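Local coordinates for protein peptidase S15/CocE/NonD (Thaumarchaeota archaeon SCGC AB-539-E09, PDB 4PF1) that acts as a serine aminopeptidase of the alpha/beta hydrolase fold, probably cleaving peptides from their amino-terminal end, at residues E215-K219 against N220-W224; M244-R248 against G249-I253; S267-Q270 against Q271-M274; A465-T468 against D469-V472. One frame throughout, in Å; residues are numbered along the deposited sequence.

Contact 1: E215-K219 against N220-W224; sequences EATRK and NEIKW
Thr217 OG1 accepts the amide of Glu221 at 2.7 Å (N to OG1, 150° at the hydrogen), and Ile222 N adds a weak second bond to the same oxygen. A chi1 of 53° sets the hydroxyl between the backbone N and carbonyl carbon of Thr217, where both amides can meet it. The oxygen then gives its own proton to water 1, which passes a hydrogen bond on to Ile222 O. On this tight side the methyl CG2 of Thr217 meets Ile222 CD1 at 3.7 Å, the two side chains crossing nearly at right angles, and Ala216 CB lies 4.0 Å from Ile222 CB. Phe23 of a neighbouring subunit packs on Ala216 and Ile222. The chain turns back at Asn220, in the left-handed helical region, in the loop that joins helix 204-215 to helix 231-238, in what is probably the helical cap of this hydrolase fold; Lys109 holds Asn220 OD1. A valine in place of Thr217 would probably leave the Glu221 amide and water 1 without their shared partner and let the turn open. The other side is looser and exposed. Lys219 CB and Glu221 CG touch at only 4.1 Å, water 2 bridges Lys219 N and Glu221 OE1, and the charged ends stay apart, with Lys219 NZ 6.6 Å from Glu221 OE2.

Contact 2: M244-R248 against G249-I253; sequences MAASR and GMESI
Ala245 and Met250 meet through backbone and side chain alike at the C-terminal end of helix 241-247. The backbone bonds form a Schellman motif: Met250 N reaches back to Ala245 O (3.1 Å), and Gly249 N bonds Ala246 O; Ala245 O also accepts Arg248 N. Gly249 makes the reversal with a phi of 63°, where a beta carbon would crowd Arg248 O. A type I turn follows directly, closed by Ile253 N on Met250 O.

The apolar contact is the one expected of this motif, between the residue after the glycine and the last helical turn. Met250 SD rests 4.0 Å from Ala245 CB, while Met250 CG lies 4.1 Å from Arg248 CB. A polar atom also touches the helix: bent at chi2 (87°), Glu251 brings OE2 to 3.6 Å from Ala246 CB, a van der Waals contact and not a bond.

Polar side chains work on the helix flank. Ser247 OG bonds Met244 O at 2.6 Å and receives Arg248 NH1 in the guanidinium plane. Met244 CE lies over one face of that guanidinium, and Trp225 holds the group by a cation-pi contact and by its carbonyl, which accepts from NH2.

Ala245 and Met250 both pack on Trp256 of helix 254-261, whose N-cap is Ile253, and on helix 204-215 through Leu208 and Tyr212 respectively; helix 231-238 lies against Met244.

Contact 3: S267-Q270 against Q271-M274; sequences SFWQ and QQAM
Gln272 sends its side-chain amide back to the helix: NE2 donates to Phe268 O at 2.7 Å in a nearly straight bond (178°), with the acceptor lying in the plane of the amide. The nitrogen stands above the plane of the Phe268 carbonyl and, at the same time, over the centre of the Phe268 ring, touching CZ at 3.3 Å. Amide and ring planes are steeply turned, 73° apart. The extended chain of Gln272 brings NE2 here, with CG packed against the same carbonyl oxygen. Beside it, CB and CG of Gln271 lie alongside Ser267 O, whose bond from Gln271 N (3.1 Å) is a last helical one. Trp269 O accepts Gln272 N and, weakly, Ala273 N, as the helix ends.

The next shell positions the phenyl ring. Phe268 CD2 stands over the centre of the Trp269 ring, 3.6 Å above its plane. His262 stacks on Phe268 and accepts a hydrogen bond from Trp269 NE1 through its carbonyl, which gives both aromatic groups a partner in the same residue.

Ala273 is the N-cap of helix 274-279, which makes the stretch a tight corner between two short helices. Trp269 packs on Phe255 and Leu259 of helix 254-261, and Met274 reaches across to helix 162-169 at Tyr165, Leu168 and Met169.

Contact 4: A465-T468 against D469-V472; sequences ASRT and DVLV
A type I beta turn from Arg467 to Val470 reverses the chain, closed by a weak bond from Val470 N to Arg467 O (3.4 Å), and the end-to-end directions of 465-468 and 469-472 differ by 139°. Across the turn Arg467 grips Asp469 side-on: NE meets OD1 at 2.8 Å and NH2 meets OD2 at 2.8 Å, the latter almost straight at 179°. Both carboxylate oxygens are approached on their syn sides, and the two flat groups are nearly coplanar. The arginine bends at chi3 (68°) and Asp469 CG stands between its own backbone N and carbonyl carbon, which turns the carboxylate back along the arginine; OD1 also lies against Arg467 CB. Val470 CG2 touches that CB at 3.9 Å. Farther from the turn Val472 CG2 packs on Ala465 O at 3.5 Å.

The pair is buried at a subunit interface, where Arg467 NH2 also donates to Ser466 O of a third subunit. Lys434 of that subunit bonds both Arg467 O and Val470 O, two acceptors that lie close together, and Thr468 OG1 meets its counterpart there. With a leucine at Arg467, the buried Asp469 carboxylate would probably lack its counter-charge, and Ser466 O of the third subunit would lose a donor.

The arrangement is a type I beta turn with a salt bridge between its first and third residues, leading from helix 462-465 into strand 471-474, within this chain an outermost strand of a four-stranded antiparallel sheet in the C-terminal non-catalytic domain.

In the fold
Contacts 1, 2 and 3 follow one another along the chain in the helical insertion between strands 178-184 and 287-292 of the central sheet, the usual place of a cap in alpha/beta hydrolases. Contacts 1 and 2 are neighbours, with centres 13 Å apart, and join where Trp224 packs on Met244, Arg248 and Met250; both also touch the second subunit. Contact 3 lies 24 Å from contact 2, centre to centre, and is linked to it through helix 254-261. Contact 4 comes last, its centre 35 to 41 Å from those of the others, in the C-terminal beta domain, and faces the third subunit. Cap and C-terminal domain thus each contribute to the four-chain assembly.

Contact 1: E215-K219 against N220-W224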
loop_
_atom_site.group_PDB
_atom_site.type_symbol
_atom_site.label_atom_id
_atom_site.label_comp_id
_atom_site.label_asym_id
_atom_site.label_seq_id
_atom_site.Cartn_x
_atom_site.Cartn_y
_atom_site.Cartn_z
ATOM N N GLU A 215 -15.493 -11.268 -30.645
ATOM C CA GLU A 215 -16.191 -11.498 -31.919
ATOM C C GLU A 215 -16.489 -10.252 -32.774
ATOM O O GLU A 215 -16.980 -10.420 -33.896
ATOM C CB GLU A 215 -17.486 -12.274 -31.695
ATOM C CG GLU A 215 -17.259 -13.627 -31.050
ATOM C CD GLU A 215 -18.429 -14.575 -31.143
ATOM O OE1 GLU A 215 -19.574 -14.101 -31.326
ATOM O OE2 GLU A 215 -18.195 -15.801 -31.078
ATOM N N ALA A 216 -16.193 -9.026 -32.293
ATOM C CA ALA A 216 -16.401 -7.846 -33.150
ATOM C C ALA A 216 -15.414 -7.892 -34.327
ATOM O O ALA A 216 -15.811 -7.683 -35.474
ATOM C CB ALA A 216 -16.227 -6.559 -32.354
ATOM N N THR A 217 -14.143 -8.248 -34.039
ATOM C CA THR A 217 -13.080 -8.401 -35.039
ATOM C C THR A 217 -12.285 -9.689 -34.796
ATOM O O THR A 217 -12.309 -10.240 -33.692
ATOM C CB THR A 217 -12.128 -7.189 -35.036
ATOM O OG1 THR A 217 -11.642 -6.968 -33.712
ATOM C CG2 THR A 217 -12.768 -5.928 -35.599
ATOM N N ARG A 218 -11.538 -10.133 -35.821
ATOM C CA ARG A 218 -10.678 -11.313 -35.755
ATOM C C ARG A 218 -9.522 -11.114 -34.756
ATOM O O ARG A 218 -9.201 -12.032 -34.004
ATOM C CB ARG A 218 -10.111 -11.616 -37.158
ATOM C CG ARG A 218 -9.251 -12.888 -37.245
ATOM C CD ARG A 218 -8.562 -13.023 -38.597
ATOM N NE ARG A 218 -9.527 -13.075 -39.699
ATOM C CZ ARG A 218 -10.057 -14.194 -40.178
ATOM N NH1 ARG A 218 -9.711 -15.372 -39.671
ATOM N NH2 ARG A 218 -10.937 -14.147 -41.168
ATOM N N LYS A 219 -8.902 -9.915 -34.761
ATOM C CA LYS A 219 -7.710 -9.612 -33.962
ATOM C C LYS A 219 -8.001 -8.745 -32.720
ATOM O O LYS A 219 -7.077 -8.104 -32.214
ATOM C CB LYS A 219 -6.657 -8.895 -34.840
ATOM C CG LYS A 219 -6.198 -9.661 -36.071
ATOM C CD LYS A 219 -5.046 -8.934 -36.746
ATOM C CE LYS A 219 -4.898 -9.302 -38.200
ATOM N NZ LYS A 219 -4.194 -10.596 -38.377
ATOM N N ASN A 220 -9.265 -8.741 -32.215
ATOM C CA ASN A 220 -9.693 -7.940 -31.051
ATOM C C ASN A 220 -9.264 -6.452 -31.199
ATOM O O ASN A 220 -8.637 -5.885 -30.299
ATOM C CB ASN A 220 -9.165 -8.541 -29.731
ATOM C CG ASN A 220 -9.886 -9.791 -29.279
ATOM O OD1 ASN A 220 -10.109 -10.731 -30.049
ATOM N ND2 ASN A 220 -10.214 -9.852 -27.998
ATOM N N GLU A 221 -9.592 -5.844 -32.348
ATOM C CA GLU A 221 -9.249 -4.452 -32.649
ATOM C C GLU A 221 -10.353 -3.494 -32.200
ATOM O O GLU A 221 -10.098 -2.298 -32.055
ATOM C CB GLU A 221 -8.975 -4.278 -34.145
ATOM C CG GLU A 221 -7.684 -4.929 -34.606
ATOM C CD GLU A 221 -7.453 -4.884 -36.102
ATOM O OE1 GLU A 221 -8.413 -5.146 -36.864
ATOM O OE2 GLU A 221 -6.300 -4.625 -36.514
ATOM N N ILE A 222 -11.584 -4.014 -32.014
ATOM C CA ILE A 222 -12.736 -3.237 -31.544
ATOM C C ILE A 222 -13.117 -3.772 -30.167
ATOM O O ILE A 222 -13.466 -4.952 -30.042
ATOM C CB ILE A 222 -13.919 -3.276 -32.558
ATOM C CG1 ILE A 222 -13.519 -2.596 -33.896
ATOM C CG2 ILE A 222 -15.182 -2.629 -31.950
ATOM C CD1 ILE A 222 -14.540 -2.727 -35.052
ATOM N N LYS A 223 -12.990 -2.927 -29.126
ATOM C CA LYS A 223 -13.237 -3.365 -27.757
ATOM C C LYS A 223 -14.384 -2.610 -27.081
ATOM O O LYS A 223 -14.649 -1.445 -27.395
ATOM C CB LYS A 223 -11.956 -3.281 -26.918
ATOM C CG LYS A 223 -10.978 -4.406 -27.239
ATOM C CD LYS A 223 -9.737 -4.368 -26.371
ATOM C CE LYS A 223 -8.673 -5.297 -26.904
ATOM N NZ LYS A 223 -7.500 -5.377 -25.995
ATOM N N TRP A 224 -15.081 -3.318 -26.169
ATOM C CA TRP A 224 -16.243 -2.856 -25.404
ATOM C C TRP A 224 -16.000 -1.480 -24.786
ATOM O O TRP A 224 -15.018 -1.286 -24.066
ATOM C CB TRP A 224 -16.592 -3.888 -24.317
ATOM C CG TRP A 224 -17.770 -3.527 -23.457
ATOM C CD1 TRP A 224 -17.747 -2.818 -22.291
ATOM C CD2 TRP A 224 -19.130 -3.939 -23.651
ATOM N NE1 TRP A 224 -19.015 -2.727 -21.767
ATOM C CE2 TRP A 224 -19.882 -3.416 -22.576
ATOM C CE3 TRP A 224 -19.789 -4.705 -24.629
ATOM C CZ2 TRP A 224 -21.261 -3.625 -22.457
ATOM C CZ3 TRP A 224 -21.154 -4.920 -24.504
ATOM C CH2 TRP A 224 -21.877 -4.370 -23.439
HETATM O O HOH W 1 -13.038 -7.226 -31.396
HETATM O O HOH W 2 -9.270 -7.984 -36.809
#

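Contact 2: M244-R248 against G249-I253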
loop_
_atom_site.group_PDB
_atom_site.type_symbol
_atom_site.label_atom_id
_atom_site.label_comp_id
_atom_site.label_asym_id
_atom_site.label_seq_id
_atom_site.Cartn_x
_atom_site.Cartn_y
_atom_site.Cartn_z
ATOM N N MET A 244 -28.799 -3.805 -23.333
ATOM C CA MET A 244 -27.374 -3.548 -23.128
ATOM C C MET A 244 -26.594 -3.964 -24.379
ATOM O O MET A 244 -25.700 -3.237 -24.815
ATOM C CB MET A 244 -26.847 -4.277 -21.879
ATOM C CG MET A 244 -25.462 -3.811 -21.448
ATOM S SD MET A 244 -25.454 -2.160 -20.701
ATOM C CE MET A 244 -23.744 -1.990 -20.344
ATOM N N ALA A 245 -26.963 -5.119 -24.973
ATOM C CA ALA A 245 -26.339 -5.633 -26.191
ATOM C C ALA A 245 -26.686 -4.750 -27.400
ATOM O O ALA A 245 -25.816 -4.480 -28.227
ATOM C CB ALA A 245 -26.777 -7.066 -26.438
ATOM N N ALA A 246 -27.944 -4.268 -27.473
ATOM C CA ALA A 246 -28.405 -3.381 -28.546
ATOM C C ALA A 246 -27.745 -1.999 -28.453
ATOM O O ALA A 246 -27.494 -1.388 -29.489
ATOM C CB ALA A 246 -29.919 -3.241 -28.506
ATOM N N SER A 247 -27.433 -1.519 -27.218
ATOM C CA SER A 247 -26.772 -0.216 -27.009
ATOM C C SER A 247 -25.320 -0.227 -27.544
ATOM O O SER A 247 -24.754 0.835 -27.802
ATOM C CB SER A 247 -26.795 0.183 -25.532
ATOM O OG SER A 247 -25.927 -0.613 -24.742
ATOM N N ARG A 248 -24.745 -1.431 -27.742
ATOM C CA ARG A 248 -23.390 -1.608 -28.271
ATOM C C ARG A 248 -23.411 -2.109 -29.725
ATOM O O ARG A 248 -22.347 -2.304 -30.320
ATOM C CB ARG A 248 -22.584 -2.573 -27.372
ATOM C CG ARG A 248 -21.703 -1.865 -26.341
ATOM C CD ARG A 248 -22.519 -1.215 -25.244
ATOM N NE ARG A 248 -21.677 -0.712 -24.165
ATOM C CZ ARG A 248 -22.121 0.042 -23.167
ATOM N NH1 ARG A 248 -23.396 0.406 -23.117
ATOM N NH2 ARG A 248 -21.291 0.451 -22.218
ATOM N N GLY A 249 -24.619 -2.262 -30.286
ATOM C CA GLY A 249 -24.835 -2.726 -31.654
ATOM C C GLY A 249 -24.328 -4.136 -31.885
ATOM O O GLY A 249 -23.543 -4.369 -32.807
ATOM N N MET A 250 -24.759 -5.083 -31.026
ATOM C CA MET A 250 -24.298 -6.475 -31.049
ATOM C C MET A 250 -25.224 -7.407 -31.842
ATOM O O MET A 250 -25.067 -8.631 -31.761
ATOM C CB MET A 250 -24.145 -7.003 -29.610
ATOM C CG MET A 250 -23.021 -6.346 -28.846
ATOM S SD MET A 250 -22.803 -7.015 -27.185
ATOM C CE MET A 250 -22.176 -8.656 -27.570
ATOM N N GLU A 251 -26.150 -6.841 -32.639
ATOM C CA GLU A 251 -27.105 -7.611 -33.445
ATOM C C GLU A 251 -26.415 -8.544 -34.463
ATOM O O GLU A 251 -26.963 -9.601 -34.770
ATOM C CB GLU A 251 -28.087 -6.677 -34.176
ATOM C CG GLU A 251 -29.116 -6.029 -33.259
ATOM C CD GLU A 251 -28.702 -4.726 -32.592
ATOM O OE1 GLU A 251 -27.503 -4.369 -32.655
ATOM O OE2 GLU A 251 -29.585 -4.057 -32.010
ATOM N N SER A 252 -25.210 -8.166 -34.951
ATOM C CA SER A 252 -24.447 -8.936 -35.946
ATOM C C SER A 252 -23.404 -9.895 -35.311
ATOM O O SER A 252 -22.801 -10.698 -36.034
ATOM C CB SER A 252 -23.753 -7.992 -36.925
ATOM O OG SER A 252 -22.821 -7.155 -36.259
ATOM N N ILE A 253 -23.188 -9.810 -33.982
ATOM C CA ILE A 253 -22.238 -10.689 -33.280
ATOM C C ILE A 253 -22.924 -12.055 -33.049
ATOM O O ILE A 253 -23.967 -12.125 -32.397
ATOM C CB ILE A 253 -21.697 -10.024 -31.978
ATOM C CG1 ILE A 253 -20.694 -8.893 -32.331
ATOM C CG2 ILE A 253 -21.046 -11.059 -31.038
ATOM C CD1 ILE A 253 -20.612 -7.780 -31.336
#

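Contact 3: S267-Q270 against Q271-M274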
loop_
_atom_site.group_PDB
_atom_site.type_symbol
_atom_site.label_atom_id
_atom_site.label_comp_id
_atom_site.label_asym_id
_atom_site.label_seq_id
_atom_site.Cartn_x
_atom_site.Cartn_y
_atom_site.Cartn_z
ATOM N N SER A 267 -31.825 -28.082 -27.208
ATOM C CA SER A 267 -30.929 -28.944 -27.989
ATOM C C SER A 267 -29.555 -28.303 -28.229
ATOM O O SER A 267 -28.558 -29.018 -28.240
ATOM C CB SER A 267 -31.568 -29.308 -29.326
ATOM O OG SER A 267 -31.760 -28.162 -30.140
ATOM N N PHE A 268 -29.506 -26.958 -28.409
ATOM C CA PHE A 268 -28.266 -26.209 -28.654
ATOM C C PHE A 268 -27.257 -26.377 -27.508
ATOM O O PHE A 268 -26.062 -26.547 -27.766
ATOM C CB PHE A 268 -28.571 -24.711 -28.880
ATOM C CG PHE A 268 -27.355 -23.819 -29.008
ATOM C CD1 PHE A 268 -26.658 -23.732 -30.208
ATOM C CD2 PHE A 268 -26.921 -23.047 -27.936
ATOM C CE1 PHE A 268 -25.531 -22.911 -30.325
ATOM C CE2 PHE A 268 -25.793 -22.226 -28.052
ATOM C CZ PHE A 268 -25.111 -22.158 -29.248
ATOM N N TRP A 269 -27.732 -26.302 -26.252
ATOM C CA TRP A 269 -26.874 -26.407 -25.074
ATOM C C TRP A 269 -26.658 -27.859 -24.650
ATOM O O TRP A 269 -25.561 -28.205 -24.210
ATOM C CB TRP A 269 -27.450 -25.590 -23.912
ATOM C CG TRP A 269 -27.471 -24.108 -24.153
ATOM C CD1 TRP A 269 -28.572 -23.314 -24.276
ATOM C CD2 TRP A 269 -26.332 -23.241 -24.284
ATOM N NE1 TRP A 269 -28.193 -22.005 -24.477
ATOM C CE2 TRP A 269 -26.824 -21.931 -24.476
ATOM C CE3 TRP A 269 -24.940 -23.442 -24.233
ATOM C CZ2 TRP A 269 -25.975 -20.828 -24.637
ATOM C CZ3 TRP A 269 -24.100 -22.348 -24.394
ATOM C CH2 TRP A 269 -24.616 -21.061 -24.598
ATOM N N GLN A 270 -27.698 -28.707 -24.776
ATOM C CA GLN A 270 -27.624 -30.127 -24.410
ATOM C C GLN A 270 -26.577 -30.879 -25.262
ATOM O O GLN A 270 -25.819 -31.685 -24.719
ATOM C CB GLN A 270 -29.004 -30.796 -24.541
ATOM C CG GLN A 270 -30.005 -30.341 -23.482
ATOM C CD GLN A 270 -31.302 -31.098 -23.556
ATOM O OE1 GLN A 270 -31.379 -32.272 -23.191
ATOM N NE2 GLN A 270 -32.360 -30.431 -23.999
ATOM N N GLN A 271 -26.510 -30.574 -26.577
ATOM C CA GLN A 271 -25.568 -31.200 -27.520
ATOM C C GLN A 271 -24.117 -30.718 -27.326
ATOM O O GLN A 271 -23.192 -31.385 -27.799
ATOM C CB GLN A 271 -25.996 -30.926 -28.970
ATOM C CG GLN A 271 -27.143 -31.797 -29.461
ATOM C CD GLN A 271 -27.575 -31.413 -30.857
ATOM O OE1 GLN A 271 -26.782 -31.405 -31.807
ATOM N NE2 GLN A 271 -28.850 -31.098 -31.013
ATOM N N GLN A 272 -23.921 -29.555 -26.674
ATOM C CA GLN A 272 -22.588 -28.972 -26.483
ATOM C C GLN A 272 -21.964 -29.284 -25.110
ATOM O O GLN A 272 -20.776 -29.001 -24.917
ATOM C CB GLN A 272 -22.627 -27.459 -26.702
ATOM C CG GLN A 272 -22.650 -27.067 -28.170
ATOM C CD GLN A 272 -22.677 -25.577 -28.335
ATOM O OE1 GLN A 272 -21.645 -24.930 -28.539
ATOM N NE2 GLN A 272 -23.856 -24.996 -28.220
ATOM N N ALA A 273 -22.746 -29.860 -24.165
ATOM C CA ALA A 273 -22.240 -30.211 -22.827
ATOM C C ALA A 273 -21.084 -31.210 -22.947
ATOM O O ALA A 273 -21.271 -32.321 -23.447
ATOM C CB ALA A 273 -23.360 -30.783 -21.971
ATOM N N MET A 274 -19.874 -30.766 -22.573
ATOM C CA MET A 274 -18.632 -31.531 -22.705
ATOM C C MET A 274 -18.620 -32.816 -21.883
ATOM O O MET A 274 -18.027 -33.797 -22.322
ATOM C CB MET A 274 -17.422 -30.660 -22.350
ATOM C CG MET A 274 -17.203 -29.524 -23.329
ATOM S SD MET A 274 -17.005 -30.121 -25.027
ATOM C CE MET A 274 -15.238 -30.472 -25.018
#

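Contact 4: A465-T468 against D469-V472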
loop_
_atom_site.group_PDB
_atom_site.type_symbol
_atom_site.label_atom_id
_atom_site.label_comp_id
_atom_site.label_asym_id
_atom_site.label_seq_id
_atom_site.Cartn_x
_atom_site.Cartn_y
_atom_site.Cartn_z
ATOM N N ALA A 465 -26.017 -9.571 4.850
ATOM C CA ALA A 465 -26.568 -10.111 6.101
ATOM C C ALA A 465 -27.537 -9.145 6.803
ATOM O O ALA A 465 -28.540 -9.598 7.362
ATOM C CB ALA A 465 -25.442 -10.484 7.050
ATOM N N SER A 466 -27.238 -7.826 6.785
ATOM C CA SER A 466 -28.068 -6.818 7.457
ATOM C C SER A 466 -29.239 -6.345 6.586
ATOM O O SER A 466 -30.099 -5.614 7.078
ATOM C CB SER A 466 -27.221 -5.619 7.873
ATOM O OG SER A 466 -26.687 -4.954 6.740
ATOM N N ARG A 467 -29.270 -6.755 5.300
ATOM C CA ARG A 467 -30.311 -6.341 4.346
ATOM C C ARG A 467 -31.651 -7.017 4.628
ATOM O O ARG A 467 -31.691 -8.214 4.917
ATOM C CB ARG A 467 -29.878 -6.639 2.907
ATOM C CG ARG A 467 -28.829 -5.683 2.356
ATOM C CD ARG A 467 -28.499 -6.003 0.907
ATOM N NE ARG A 467 -29.623 -5.720 0.008
ATOM C CZ ARG A 467 -29.684 -4.676 -0.813
ATOM N NH1 ARG A 467 -28.672 -3.818 -0.882
ATOM N NH2 ARG A 467 -30.743 -4.495 -1.589
ATOM N N THR A 468 -32.753 -6.256 4.492
ATOM C CA THR A 468 -34.111 -6.754 4.747
ATOM C C THR A 468 -34.625 -7.635 3.601
ATOM O O THR A 468 -35.566 -8.401 3.812
ATOM C CB THR A 468 -35.073 -5.598 5.028
ATOM O OG1 THR A 468 -34.960 -4.622 3.994
ATOM C CG2 THR A 468 -34.834 -4.953 6.391
ATOM N N ASP A 469 -34.003 -7.546 2.399
ATOM C CA ASP A 469 -34.385 -8.361 1.236
ATOM C C ASP A 469 -33.487 -9.629 1.129
ATOM O O ASP A 469 -33.357 -10.215 0.051
ATOM C CB ASP A 469 -34.343 -7.522 -0.068
ATOM C CG ASP A 469 -33.004 -6.870 -0.395
ATOM O OD1 ASP A 469 -32.101 -6.895 0.472
ATOM O OD2 ASP A 469 -32.876 -6.300 -1.499
ATOM N N VAL A 470 -32.881 -10.045 2.262
ATOM C CA VAL A 470 -32.004 -11.221 2.360
ATOM C C VAL A 470 -32.377 -12.006 3.633
ATOM O O VAL A 470 -32.623 -11.396 4.674
ATOM C CB VAL A 470 -30.484 -10.818 2.360
ATOM C CG1 VAL A 470 -29.574 -12.037 2.544
ATOM C CG2 VAL A 470 -30.098 -10.052 1.094
ATOM N N LEU A 471 -32.432 -13.348 3.547
ATOM C CA LEU A 471 -32.707 -14.193 4.710
ATOM C C LEU A 471 -31.413 -14.778 5.227
ATOM O O LEU A 471 -30.524 -15.091 4.433
ATOM C CB LEU A 471 -33.705 -15.309 4.390
ATOM C CG LEU A 471 -35.135 -14.894 4.028
ATOM C CD1 LEU A 471 -35.979 -16.105 3.744
ATOM C CD2 LEU A 471 -35.787 -14.047 5.136
ATOM N N VAL A 472 -31.275 -14.874 6.554
ATOM C CA VAL A 472 -30.042 -15.364 7.179
ATOM C C VAL A 472 -30.359 -16.414 8.259
ATOM O O VAL A 472 -31.292 -16.238 9.045
ATOM C CB VAL A 472 -29.190 -14.191 7.775
ATOM C CG1 VAL A 472 -27.808 -14.673 8.196
ATOM C CG2 VAL A 472 -29.069 -13.020 6.794
#